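Local coordinates for protein paraflagellar rod component (Trypanosoma brucei, PDB 2Q0X) that is of unknown function but adopts the alpha/beta hydrolase fold and is named as a paraflagellar rod component, at residues G83-A91 and P189-F197; L121-S129 and R217-V225. All blocks are in the same frame, centred on the assembly; numbering follows the deposited sequence.

In the fold
From the N terminus the chain reaches 83-91, which leads into helix 87-104. It then forms strand 110-115 and helix 119-128, which carries 121-129. Contact 1 closes when the chain returns at 189-197, with 97 residues between the two segments. Contact 2 closes later, when 217-225 comes back to helix 119-128. The two closures therefore cross, since their segments alternate along the chain. Their centres lie about 15 Å apart. They meet where helix 87-104 packs on helix 119-128, with H87 and D90 against E124 and L121. Together they tie two helices of the alpha/beta hydrolase fold to the stretch of chain that connects strand 135-143 to strand 227-232.

Contact 1. Residues G83-A91 and P189-F197; sequences GPQDHAHDA and PARLAGGGF
D90 and R191 form a salt bridge where the start of helix 87-104 meets short helix 189-193 and the glycine loop after it. D90 OD2 lies 3.1 Å from R191 NH1, with the carboxylate and guanidinium planes 82° apart. The R191 chain bends at chi2 and chi3 and passes H87 CB, 3.7 Å from R191 NE. S77 OG bonds to both D90 OD2 and R191 NH1, and Q120 OE1 bonds to R191 NH2. The guanidinium is thus held by several partners.

A water bridges the two segments. It accepts from H87 N at 3.0 Å, makes a doubtfully short contact to R191 O, and bonds to H87 ND1 at 2.9 Å. The H87 torsion (chi1 87°) turns the ring to the glycines, and G194 O meets H87 CE1 in the ring plane at 3.4 Å. D86 is the N-cap of helix 87-104. D86 OD1 accepts from H89 N and, at 2.7 Å, from H89 ND1. A190 CB packs on P84 CG at 3.9 Å.

Helix 119-128 touches the contact through Q120 and L121. Helix 154-170 touches P189 and A193, and L177 of the second subunit packs on P84.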
ATOM      1  N   GLY A  83     -11.805  -2.437  -4.871  1.00 33.28           N
ATOM      2  CA  GLY A  83     -13.062  -2.330  -5.614  1.00 33.58           C
ATOM      3  C   GLY A  83     -13.234  -3.411  -6.666  1.00 33.77           C
ATOM      4  O   GLY A  83     -14.097  -4.271  -6.527  1.00 33.90           O
ATOM      5  N   PRO A  84     -12.404  -3.391  -7.729  1.00 33.98           N
ATOM      6  CA  PRO A  84     -11.271  -2.509  -8.011  1.00 34.07           C
ATOM      7  C   PRO A  84     -11.682  -1.139  -8.564  1.00 34.12           C
ATOM      8  O   PRO A  84     -12.592  -1.039  -9.375  1.00 34.24           O
ATOM      9  CB  PRO A  84     -10.479  -3.295  -9.055  1.00 34.07           C
ATOM     10  CG  PRO A  84     -11.527  -4.069  -9.793  1.00 34.18           C
ATOM     11  CD  PRO A  84     -12.615  -4.374  -8.809  1.00 34.02           C
ATOM     12  N   GLN A  85     -10.962  -0.109  -8.144  1.00 34.18           N
ATOM     13  CA  GLN A  85     -11.366   1.287  -8.342  1.00 34.21           C
ATOM     14  C   GLN A  85     -10.844   1.891  -9.653  1.00 33.73           C
ATOM     15  O   GLN A  85      -9.649   1.809  -9.938  1.00 33.77           O
ATOM     16  CB  GLN A  85     -10.827   2.109  -7.162  1.00 34.26           C
ATOM     17  CG  GLN A  85     -11.517   3.431  -6.969  1.00 34.89           C
ATOM     18  CD  GLN A  85     -11.357   3.991  -5.564  1.00 34.79           C
ATOM     19  OE1 GLN A  85     -12.332   4.069  -4.809  1.00 35.35           O
ATOM     20  NE2 GLN A  85     -10.135   4.384  -5.212  1.00 33.28           N
ATOM     21  N   ASP A  86     -11.733   2.498 -10.437  1.00 33.31           N
ATOM     22  CA  ASP A  86     -11.328   3.281 -11.628  1.00 32.98           C
ATOM     23  C   ASP A  86     -10.723   4.650 -11.250  1.00 32.35           C
ATOM     24  O   ASP A  86     -10.600   4.985 -10.054  1.00 31.86           O
ATOM     25  CB  ASP A  86     -12.497   3.425 -12.632  1.00 33.13           C
ATOM     26  CG  ASP A  86     -13.536   4.473 -12.221  1.00 33.91           C
ATOM     27  OD1 ASP A  86     -13.389   5.135 -11.168  1.00 34.42           O
ATOM     28  OD2 ASP A  86     -14.521   4.632 -12.982  1.00 35.18           O
ATOM     29  N   HIS A  87     -10.339   5.431 -12.266  1.00 31.63           N
ATOM     30  CA  HIS A  87      -9.535   6.622 -12.024  1.00 31.14           C
ATOM     31  C   HIS A  87     -10.348   7.791 -11.474  1.00 30.50           C
ATOM     32  O   HIS A  87      -9.814   8.615 -10.739  1.00 30.50           O
ATOM     33  CB  HIS A  87      -8.704   7.022 -13.265  1.00 31.06           C
ATOM     34  CG  HIS A  87      -9.417   7.907 -14.237  1.00 30.71           C
ATOM     35  ND1 HIS A  87     -10.368   7.436 -15.117  1.00 29.97           N
ATOM     36  CD2 HIS A  87      -9.287   9.228 -14.496  1.00 30.34           C
ATOM     37  CE1 HIS A  87     -10.821   8.438 -15.847  1.00 30.78           C
ATOM     38  NE2 HIS A  87     -10.174   9.534 -15.496  1.00 30.88           N
ATOM     39  N   ALA A  88     -11.631   7.855 -11.817  1.00 29.81           N
ATOM     40  CA  ALA A  88     -12.502   8.912 -11.296  1.00 29.33           C
ATOM     41  C   ALA A  88     -12.680   8.793  -9.776  1.00 28.77           C
ATOM     42  O   ALA A  88     -12.750   9.800  -9.074  1.00 28.25           O
ATOM     43  CB  ALA A  88     -13.875   8.899 -12.012  1.00 29.19           C
ATOM     44  N   HIS A  89     -12.754   7.559  -9.276  1.00 28.48           N
ATOM     45  CA  HIS A  89     -12.939   7.328  -7.846  1.00 28.30           C
ATOM     46  C   HIS A  89     -11.657   7.542  -7.054  1.00 27.89           C
ATOM     47  O   HIS A  89     -11.710   8.123  -5.984  1.00 27.79           O
ATOM     48  CB  HIS A  89     -13.533   5.949  -7.595  1.00 28.58           C
ATOM     49  CG  HIS A  89     -14.962   5.825  -8.037  1.00 28.73           C
ATOM     50  ND1 HIS A  89     -15.327   5.838  -9.366  1.00 29.17           N
ATOM     51  CD2 HIS A  89     -16.109   5.680  -7.332  1.00 29.35           C
ATOM     52  CE1 HIS A  89     -16.641   5.717  -9.460  1.00 29.70           C
ATOM     53  NE2 HIS A  89     -17.139   5.617  -8.240  1.00 29.56           N
ATOM     54  N   ASP A  90     -10.517   7.089  -7.578  1.00 27.51           N
ATOM     55  CA  ASP A  90      -9.208   7.432  -7.014  1.00 27.46           C
ATOM     56  C   ASP A  90      -9.049   8.956  -6.886  1.00 26.89           C
ATOM     57  O   ASP A  90      -8.641   9.446  -5.837  1.00 26.33           O
ATOM     58  CB  ASP A  90      -8.066   6.914  -7.912  1.00 27.87           C
ATOM     59  CG  ASP A  90      -7.565   5.510  -7.534  1.00 29.40           C
ATOM     60  OD1 ASP A  90      -7.902   4.947  -6.473  1.00 29.14           O
ATOM     61  OD2 ASP A  90      -6.775   4.972  -8.343  1.00 32.83           O
ATOM     62  N   ALA A  91      -9.348   9.669  -7.984  1.00 26.33           N
ATOM     63  CA  ALA A  91      -9.331  11.138  -8.044  1.00 26.18           C
ATOM     64  C   ALA A  91     -10.181  11.765  -6.955  1.00 25.80           C
ATOM     65  O   ALA A  91      -9.732  12.670  -6.255  1.00 25.62           O
ATOM     66  CB  ALA A  91      -9.840  11.622  -9.412  1.00 25.83           C
ATOM     67  N   PRO A 189      -6.804  -3.417 -15.216  1.00 39.50           N
ATOM     68  CA  PRO A 189      -7.824  -3.130 -16.234  1.00 39.70           C
ATOM     69  C   PRO A 189      -8.842  -2.070 -15.788  1.00 39.69           C
ATOM     70  O   PRO A 189      -9.217  -1.211 -16.587  1.00 39.72           O
ATOM     71  CB  PRO A 189      -8.491  -4.489 -16.472  1.00 39.72           C
ATOM     72  CG  PRO A 189      -7.441  -5.503 -16.097  1.00 39.53           C
ATOM     73  CD  PRO A 189      -6.641  -4.862 -14.979  1.00 39.43           C
ATOM     74  N   ALA A 190      -9.251  -2.119 -14.521  1.00 39.72           N
ATOM     75  CA  ALA A 190     -10.215  -1.166 -13.984  1.00 39.78           C
ATOM     76  C   ALA A 190      -9.719   0.268 -14.079  1.00 39.89           C
ATOM     77  O   ALA A 190     -10.509   1.171 -14.269  1.00 40.25           O
ATOM     78  CB  ALA A 190     -10.569  -1.504 -12.550  1.00 39.64           C
ATOM     79  N   ARG A 191      -8.419   0.490 -13.933  1.00 39.99           N
ATOM     80  CA  ARG A 191      -7.869   1.839 -14.093  1.00 40.06           C
ATOM     81  C   ARG A 191      -7.880   2.299 -15.563  1.00 39.99           C
ATOM     82  O   ARG A 191      -8.123   3.461 -15.845  1.00 40.07           O
ATOM     83  CB  ARG A 191      -6.469   1.948 -13.466  1.00 39.93           C
ATOM     84  CG  ARG A 191      -6.511   2.146 -11.951  1.00 39.64           C
ATOM     85  CD  ARG A 191      -6.969   3.566 -11.562  1.00 39.83           C
ATOM     86  NE  ARG A 191      -6.087   4.614 -12.097  1.00 39.32           N
ATOM     87  CZ  ARG A 191      -4.950   5.024 -11.534  1.00 39.33           C
ATOM     88  NH1 ARG A 191      -4.513   4.499 -10.392  1.00 39.72           N
ATOM     89  NH2 ARG A 191      -4.223   5.965 -12.121  1.00 39.19           N
ATOM     90  N   LEU A 192      -7.673   1.374 -16.491  1.00 40.05           N
ATOM     91  CA  LEU A 192      -7.717   1.703 -17.911  1.00 40.09           C
ATOM     92  C   LEU A 192      -9.161   1.905 -18.408  1.00 40.42           C
ATOM     93  O   LEU A 192      -9.408   2.748 -19.295  1.00 40.72           O
ATOM     94  CB  LEU A 192      -7.002   0.625 -18.737  1.00 39.97           C
ATOM     95  CG  LEU A 192      -5.462   0.637 -18.788  1.00 39.48           C
ATOM     96  CD1 LEU A 192      -4.928  -0.687 -19.314  1.00 38.23           C
ATOM     97  CD2 LEU A 192      -4.949   1.820 -19.659  1.00 39.43           C
ATOM     98  N   ALA A 193     -10.111   1.175 -17.812  1.00 40.44           N
ATOM     99  CA  ALA A 193     -11.498   1.115 -18.314  1.00 40.60           C
ATOM    100  C   ALA A 193     -12.313   2.407 -18.162  1.00 40.78           C
ATOM    101  O   ALA A 193     -13.204   2.682 -18.963  1.00 40.64           O
ATOM    102  CB  ALA A 193     -12.251  -0.064 -17.671  1.00 40.52           C
ATOM    103  N   GLY A 194     -12.012   3.207 -17.146  1.00 41.06           N
ATOM    104  CA  GLY A 194     -12.736   4.461 -16.932  1.00 40.99           C
ATOM    105  C   GLY A 194     -12.330   5.582 -17.859  1.00 40.98           C
ATOM    106  O   GLY A 194     -12.928   6.658 -17.820  1.00 41.54           O
ATOM    107  N   GLY A 195     -11.332   5.352 -18.709  1.00 40.62           N
ATOM    108  CA  GLY A 195     -10.924   6.359 -19.683  1.00 40.21           C
ATOM    109  C   GLY A 195      -9.830   7.257 -19.134  1.00 39.99           C
ATOM    110  O   GLY A 195      -8.889   6.777 -18.487  1.00 39.84           O
ATOM    111  N   GLY A 196      -9.937   8.554 -19.425  1.00 39.33           N
ATOM    112  CA  GLY A 196      -8.938   9.526 -19.042  1.00 39.13           C
ATOM    113  C   GLY A 196      -7.624   9.286 -19.750  1.00 39.12           C
ATOM    114  O   GLY A 196      -7.600   8.680 -20.810  1.00 38.98           O
ATOM    115  N   PHE A 197      -6.524   9.732 -19.132  1.00 39.12           N
ATOM    116  CA  PHE A 197      -5.179   9.578 -19.705  1.00 39.05           C
ATOM    117  C   PHE A 197      -4.243   8.968 -18.670  1.00 39.00           C
ATOM    118  O   PHE A 197      -3.779   9.684 -17.768  1.00 39.11           O
ATOM    119  CB  PHE A 197      -4.624  10.928 -20.147  1.00 39.03           C
ATOM    120  CG  PHE A 197      -5.553  11.692 -21.001  1.00 39.00           C
ATOM    121  CD1 PHE A 197      -5.582  11.482 -22.364  1.00 38.91           C
ATOM    122  CD2 PHE A 197      -6.418  12.617 -20.441  1.00 39.17           C
ATOM    123  CE1 PHE A 197      -6.460  12.188 -23.162  1.00 39.96           C
ATOM    124  CE2 PHE A 197      -7.300  13.316 -21.229  1.00 39.33           C
ATOM    125  CZ  PHE A 197      -7.320  13.104 -22.600  1.00 39.42           C
TER
HETATM  126  O   HOH W   1     -10.294   4.553 -15.107  1.00 54.16           O

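Contact 2. Residues L121-S129 and R217-V225; sequences LVFELLENS and RRSVGVIKV
R218 and E127 meet through a water at the start of the segment 217-225. The water lies 2.7 Å from R218 O and 2.8 Å from E127 OE2, in hydrogen-bonding geometry to both; other acceptors compete for its two protons. The R218 guanidinium forms a salt bridge with D214 through NH2.

S219 follows. Its CB sits over one face of the F123 ring, 4.2 Å from the ring centroid and 22° off the normal. This is a CH-pi contact, offset toward the rim of the ring. The S219 carbonyl also meets F123, with S219 O 3.2 Å from F123 CD1. F123 CG lies anti to its own carbonyl carbon (chi1 -71°), which carries the ring over to this bend. S219 OG bonds to A203 O. V220 adds a lighter touch to the ring through CG1.

V222 faces helix 119-128, and its two methyls divide the work. V222 CG2 rests 3.7 Å from F123 O and also packs on L126 CB. V222 CG1 packs on E127 CB at 4.0 Å.

I223 ends the contact. I223 CG1 lies 3.3 Å from L126 CD2, tighter than ordinary van der Waals packing. I223 CD1 reaches F123 CE1 at 3.7 Å. L126 and F123 thus grip the same isoleucine from the helix side.

The result is a mostly apolar, buried seam between a helix and an irregular turn with a short 3-10 segment. Beneath it, V122, F123 and L126 rest on strand 135-143, and V122 and L126 also touch strand 110-115. Helix 87-104 covers L121 and L125, while strand 227-232 begins just after V225.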
ATOM      1  N   LEU A 121      -4.952  10.678 -12.494  1.00 26.00           N
ATOM      2  CA  LEU A 121      -5.795  11.216 -11.451  1.00 26.12           C
ATOM      3  C   LEU A 121      -5.780  12.739 -11.459  1.00 26.50           C
ATOM      4  O   LEU A 121      -6.781  13.363 -11.158  1.00 26.12           O
ATOM      5  CB  LEU A 121      -5.362  10.682 -10.083  1.00 26.14           C
ATOM      6  CG  LEU A 121      -5.265   9.152  -9.943  1.00 25.75           C
ATOM      7  CD1 LEU A 121      -5.160   8.784  -8.465  1.00 25.67           C
ATOM      8  CD2 LEU A 121      -6.436   8.436 -10.608  1.00 25.56           C
ATOM      9  N   VAL A 122      -4.643  13.336 -11.804  1.00 26.99           N
ATOM     10  CA  VAL A 122      -4.516  14.770 -11.755  1.00 27.55           C
ATOM     11  C   VAL A 122      -5.408  15.430 -12.808  1.00 28.04           C
ATOM     12  O   VAL A 122      -6.046  16.432 -12.501  1.00 27.72           O
ATOM     13  CB  VAL A 122      -3.038  15.224 -11.862  1.00 27.72           C
ATOM     14  CG1 VAL A 122      -2.926  16.752 -12.075  1.00 26.79           C
ATOM     15  CG2 VAL A 122      -2.269  14.800 -10.613  1.00 27.43           C
ATOM     16  N   PHE A 123      -5.477  14.867 -14.023  1.00 28.40           N
ATOM     17  CA  PHE A 123      -6.289  15.465 -15.082  1.00 28.85           C
ATOM     18  C   PHE A 123      -7.766  15.415 -14.719  1.00 29.76           C
ATOM     19  O   PHE A 123      -8.496  16.402 -14.900  1.00 29.72           O
ATOM     20  CB  PHE A 123      -6.034  14.819 -16.454  1.00 28.56           C
ATOM     21  CG  PHE A 123      -4.686  15.167 -17.044  1.00 28.36           C
ATOM     22  CD1 PHE A 123      -4.429  16.453 -17.498  1.00 26.93           C
ATOM     23  CD2 PHE A 123      -3.666  14.214 -17.122  1.00 27.36           C
ATOM     24  CE1 PHE A 123      -3.196  16.785 -18.036  1.00 27.20           C
ATOM     25  CE2 PHE A 123      -2.432  14.543 -17.661  1.00 27.46           C
ATOM     26  CZ  PHE A 123      -2.197  15.826 -18.120  1.00 27.69           C
ATOM     27  N   GLU A 124      -8.180  14.272 -14.173  1.00 30.68           N
ATOM     28  CA  GLU A 124      -9.528  14.066 -13.648  1.00 31.34           C
ATOM     29  C   GLU A 124      -9.849  15.006 -12.482  1.00 31.90           C
ATOM     30  O   GLU A 124     -10.925  15.621 -12.440  1.00 31.85           O
ATOM     31  CB  GLU A 124      -9.667  12.606 -13.220  1.00 31.46           C
ATOM     32  CG  GLU A 124     -11.039  12.195 -12.793  1.00 32.43           C
ATOM     33  CD  GLU A 124     -12.073  12.322 -13.890  1.00 33.82           C
ATOM     34  OE1 GLU A 124     -11.729  12.148 -15.095  1.00 34.65           O
ATOM     35  OE2 GLU A 124     -13.240  12.589 -13.528  1.00 35.04           O
ATOM     36  N   LEU A 125      -8.906  15.130 -11.550  1.00 32.59           N
ATOM     37  CA  LEU A 125      -9.022  16.070 -10.433  1.00 33.25           C
ATOM     38  C   LEU A 125      -9.232  17.490 -10.919  1.00 33.42           C
ATOM     39  O   LEU A 125     -10.175  18.133 -10.519  1.00 33.56           O
ATOM     40  CB  LEU A 125      -7.773  16.056  -9.528  1.00 33.37           C
ATOM     41  CG  LEU A 125      -7.834  15.234  -8.235  1.00 33.72           C
ATOM     42  CD1 LEU A 125      -6.490  15.267  -7.482  1.00 32.83           C
ATOM     43  CD2 LEU A 125      -8.928  15.742  -7.369  1.00 33.19           C
ATOM     44  N   LEU A 126      -8.319  17.965 -11.757  1.00 33.99           N
ATOM     45  CA  LEU A 126      -8.307  19.349 -12.231  1.00 34.50           C
ATOM     46  C   LEU A 126      -9.579  19.783 -12.979  1.00 34.72           C
ATOM     47  O   LEU A 126      -9.925  20.958 -12.956  1.00 34.78           O
ATOM     48  CB  LEU A 126      -7.066  19.614 -13.092  1.00 34.79           C
ATOM     49  CG  LEU A 126      -5.838  20.084 -12.301  1.00 35.60           C
ATOM     50  CD1 LEU A 126      -5.567  19.226 -11.117  1.00 35.79           C
ATOM     51  CD2 LEU A 126      -4.635  20.084 -13.175  1.00 36.35           C
ATOM     52  N   GLU A 127     -10.281  18.845 -13.609  1.00 34.92           N
ATOM     53  CA  GLU A 127     -11.539  19.154 -14.247  1.00 35.32           C
ATOM     54  C   GLU A 127     -12.734  19.089 -13.292  1.00 34.25           C
ATOM     55  O   GLU A 127     -13.708  19.795 -13.509  1.00 34.17           O
ATOM     56  CB  GLU A 127     -11.765  18.304 -15.507  1.00 35.65           C
ATOM     57  CG  GLU A 127     -12.051  16.815 -15.308  1.00 37.43           C
ATOM     58  CD  GLU A 127     -12.533  16.124 -16.608  1.00 37.83           C
ATOM     59  OE1 GLU A 127     -13.401  15.194 -16.530  1.00 40.35           O
ATOM     60  OE2 GLU A 127     -12.042  16.516 -17.705  1.00 41.42           O
ATOM     61  N   ASN A 128     -12.651  18.290 -12.225  1.00 33.21           N
ATOM     62  CA  ASN A 128     -13.796  18.062 -11.329  1.00 32.27           C
ATOM     63  C   ASN A 128     -13.601  18.427  -9.842  1.00 31.12           C
ATOM     64  O   ASN A 128     -14.520  18.224  -9.044  1.00 30.91           O
ATOM     65  CB  ASN A 128     -14.220  16.584 -11.409  1.00 32.53           C
ATOM     66  CG  ASN A 128     -14.830  16.214 -12.759  1.00 33.38           C
ATOM     67  OD1 ASN A 128     -15.745  16.878 -13.252  1.00 33.74           O
ATOM     68  ND2 ASN A 128     -14.313  15.146 -13.364  1.00 34.19           N
ATOM     69  N   SER A 129     -12.434  18.936  -9.450  1.00 29.59           N
ATOM     70  CA  SER A 129     -12.183  19.198  -8.031  1.00 28.35           C
ATOM     71  C   SER A 129     -13.193  20.179  -7.404  1.00 27.72           C
ATOM     72  O   SER A 129     -13.608  21.148  -8.038  1.00 27.88           O
ATOM     73  CB  SER A 129     -10.780  19.748  -7.813  1.00 28.07           C
ATOM     74  OG  SER A 129     -10.513  19.948  -6.434  1.00 26.55           O
ATOM     75  N   ARG A 217      -7.160  19.445 -25.287  1.00 36.15           N
ATOM     76  CA  ARG A 217      -8.135  20.257 -24.551  1.00 36.53           C
ATOM     77  C   ARG A 217      -8.640  19.513 -23.344  1.00 36.27           C
ATOM     78  O   ARG A 217      -8.932  20.119 -22.329  1.00 36.34           O
ATOM     79  CB  ARG A 217      -9.355  20.632 -25.420  1.00 36.95           C
ATOM     80  CG  ARG A 217      -9.050  21.452 -26.637  1.00 38.20           C
ATOM     81  CD  ARG A 217      -8.361  22.790 -26.285  1.00 39.94           C
ATOM     82  NE  ARG A 217      -8.281  23.639 -27.481  1.00 40.52           N
ATOM     83  CZ  ARG A 217      -7.656  24.814 -27.550  1.00 40.53           C
ATOM     84  NH1 ARG A 217      -7.072  25.364 -26.498  1.00 40.64           N
ATOM     85  NH2 ARG A 217      -7.658  25.453 -28.697  1.00 41.42           N
ATOM     86  N   ARG A 218      -8.778  18.203 -23.489  1.00 36.27           N
ATOM     87  CA  ARG A 218      -9.240  17.328 -22.422  1.00 36.63           C
ATOM     88  C   ARG A 218      -8.172  17.013 -21.372  1.00 35.65           C
ATOM     89  O   ARG A 218      -8.505  16.609 -20.265  1.00 36.01           O
ATOM     90  CB  ARG A 218      -9.764  16.028 -23.026  1.00 36.85           C
ATOM     91  CG  ARG A 218     -11.059  16.197 -23.838  1.00 37.87           C
ATOM     92  CD  ARG A 218     -11.342  14.965 -24.685  1.00 39.02           C
ATOM     93  NE  ARG A 218     -11.021  15.144 -26.117  1.00 41.94           N
ATOM     94  CZ  ARG A 218     -11.174  14.196 -27.052  1.00 42.97           C
ATOM     95  NH1 ARG A 218     -11.632  12.986 -26.720  1.00 44.29           N
ATOM     96  NH2 ARG A 218     -10.861  14.444 -28.327  1.00 42.49           N
ATOM     97  N   SER A 219      -6.901  17.174 -21.731  1.00 34.80           N
ATOM     98  CA  SER A 219      -5.773  16.913 -20.840  1.00 33.98           C
ATOM     99  C   SER A 219      -5.163  18.228 -20.339  1.00 33.86           C
ATOM    100  O   SER A 219      -5.649  18.787 -19.370  1.00 33.75           O
ATOM    101  CB  SER A 219      -4.721  16.000 -21.527  1.00 34.02           C
ATOM    102  OG  SER A 219      -4.083  16.608 -22.640  1.00 32.13           O
ATOM    103  N   VAL A 220      -4.122  18.741 -20.997  1.00 33.66           N
ATOM    104  CA  VAL A 220      -3.476  19.983 -20.533  1.00 33.66           C
ATOM    105  C   VAL A 220      -4.413  21.225 -20.553  1.00 33.82           C
ATOM    106  O   VAL A 220      -4.224  22.178 -19.783  1.00 33.66           O
ATOM    107  CB  VAL A 220      -2.140  20.263 -21.276  1.00 33.75           C
ATOM    108  CG1 VAL A 220      -1.116  19.150 -20.949  1.00 33.40           C
ATOM    109  CG2 VAL A 220      -2.349  20.408 -22.795  1.00 32.35           C
ATOM    110  N   GLY A 221      -5.429  21.190 -21.413  1.00 33.87           N
ATOM    111  CA  GLY A 221      -6.439  22.254 -21.463  1.00 33.81           C
ATOM    112  C   GLY A 221      -7.210  22.478 -20.172  1.00 33.84           C
ATOM    113  O   GLY A 221      -7.620  23.596 -19.917  1.00 33.71           O
ATOM    114  N   VAL A 222      -7.394  21.427 -19.349  1.00 34.04           N
ATOM    115  CA  VAL A 222      -8.095  21.560 -18.070  1.00 33.95           C
ATOM    116  C   VAL A 222      -7.235  22.177 -16.970  1.00 34.11           C
ATOM    117  O   VAL A 222      -7.751  22.552 -15.929  1.00 34.52           O
ATOM    118  CB  VAL A 222      -8.676  20.224 -17.558  1.00 33.97           C
ATOM    119  CG1 VAL A 222      -9.597  19.571 -18.627  1.00 33.92           C
ATOM    120  CG2 VAL A 222      -7.548  19.267 -17.083  1.00 33.87           C
ATOM    121  N   ILE A 223      -5.928  22.253 -17.184  1.00 34.44           N
ATOM    122  CA  ILE A 223      -4.980  22.773 -16.204  1.00 34.45           C
ATOM    123  C   ILE A 223      -4.917  24.281 -16.389  1.00 34.42           C
ATOM    124  O   ILE A 223      -4.470  24.768 -17.432  1.00 34.34           O
ATOM    125  CB  ILE A 223      -3.559  22.143 -16.404  1.00 34.76           C
ATOM    126  CG1 ILE A 223      -3.606  20.607 -16.276  1.00 34.99           C
ATOM    127  CG2 ILE A 223      -2.551  22.689 -15.412  1.00 33.96           C
ATOM    128  CD1 ILE A 223      -2.236  19.969 -16.363  1.00 35.14           C
ATOM    129  N   LYS A 224      -5.376  25.015 -15.379  1.00 34.26           N
ATOM    130  CA  LYS A 224      -5.549  26.465 -15.478  1.00 34.38           C
ATOM    131  C   LYS A 224      -4.524  27.226 -14.649  1.00 33.78           C
ATOM    132  O   LYS A 224      -4.638  28.443 -14.461  1.00 33.71           O
ATOM    133  CB  LYS A 224      -6.940  26.868 -14.993  1.00 34.78           C
ATOM    134  CG  LYS A 224      -8.094  26.057 -15.583  1.00 35.83           C
ATOM    135  CD  LYS A 224      -8.169  26.207 -17.063  1.00 37.22           C
ATOM    136  CE  LYS A 224      -9.577  25.898 -17.579  1.00 38.27           C
ATOM    137  NZ  LYS A 224      -9.510  25.584 -19.040  1.00 39.20           N
ATOM    138  N   VAL A 225      -3.513  26.514 -14.181  1.00 33.15           N
ATOM    139  CA  VAL A 225      -2.483  27.083 -13.332  1.00 32.54           C
ATOM    140  C   VAL A 225      -1.135  26.642 -13.884  1.00 32.46           C
ATOM    141  O   VAL A 225      -1.082  25.810 -14.782  1.00 32.16           O
ATOM    142  CB  VAL A 225      -2.684  26.659 -11.844  1.00 32.64           C
ATOM    143  CG1 VAL A 225      -4.048  27.181 -11.343  1.00 32.28           C
ATOM    144  CG2 VAL A 225      -2.540  25.136 -11.660  1.00 31.20           C
TER
HETATM  145  O   HOH W   2      -9.424  15.494 -17.969  1.00 49.19           O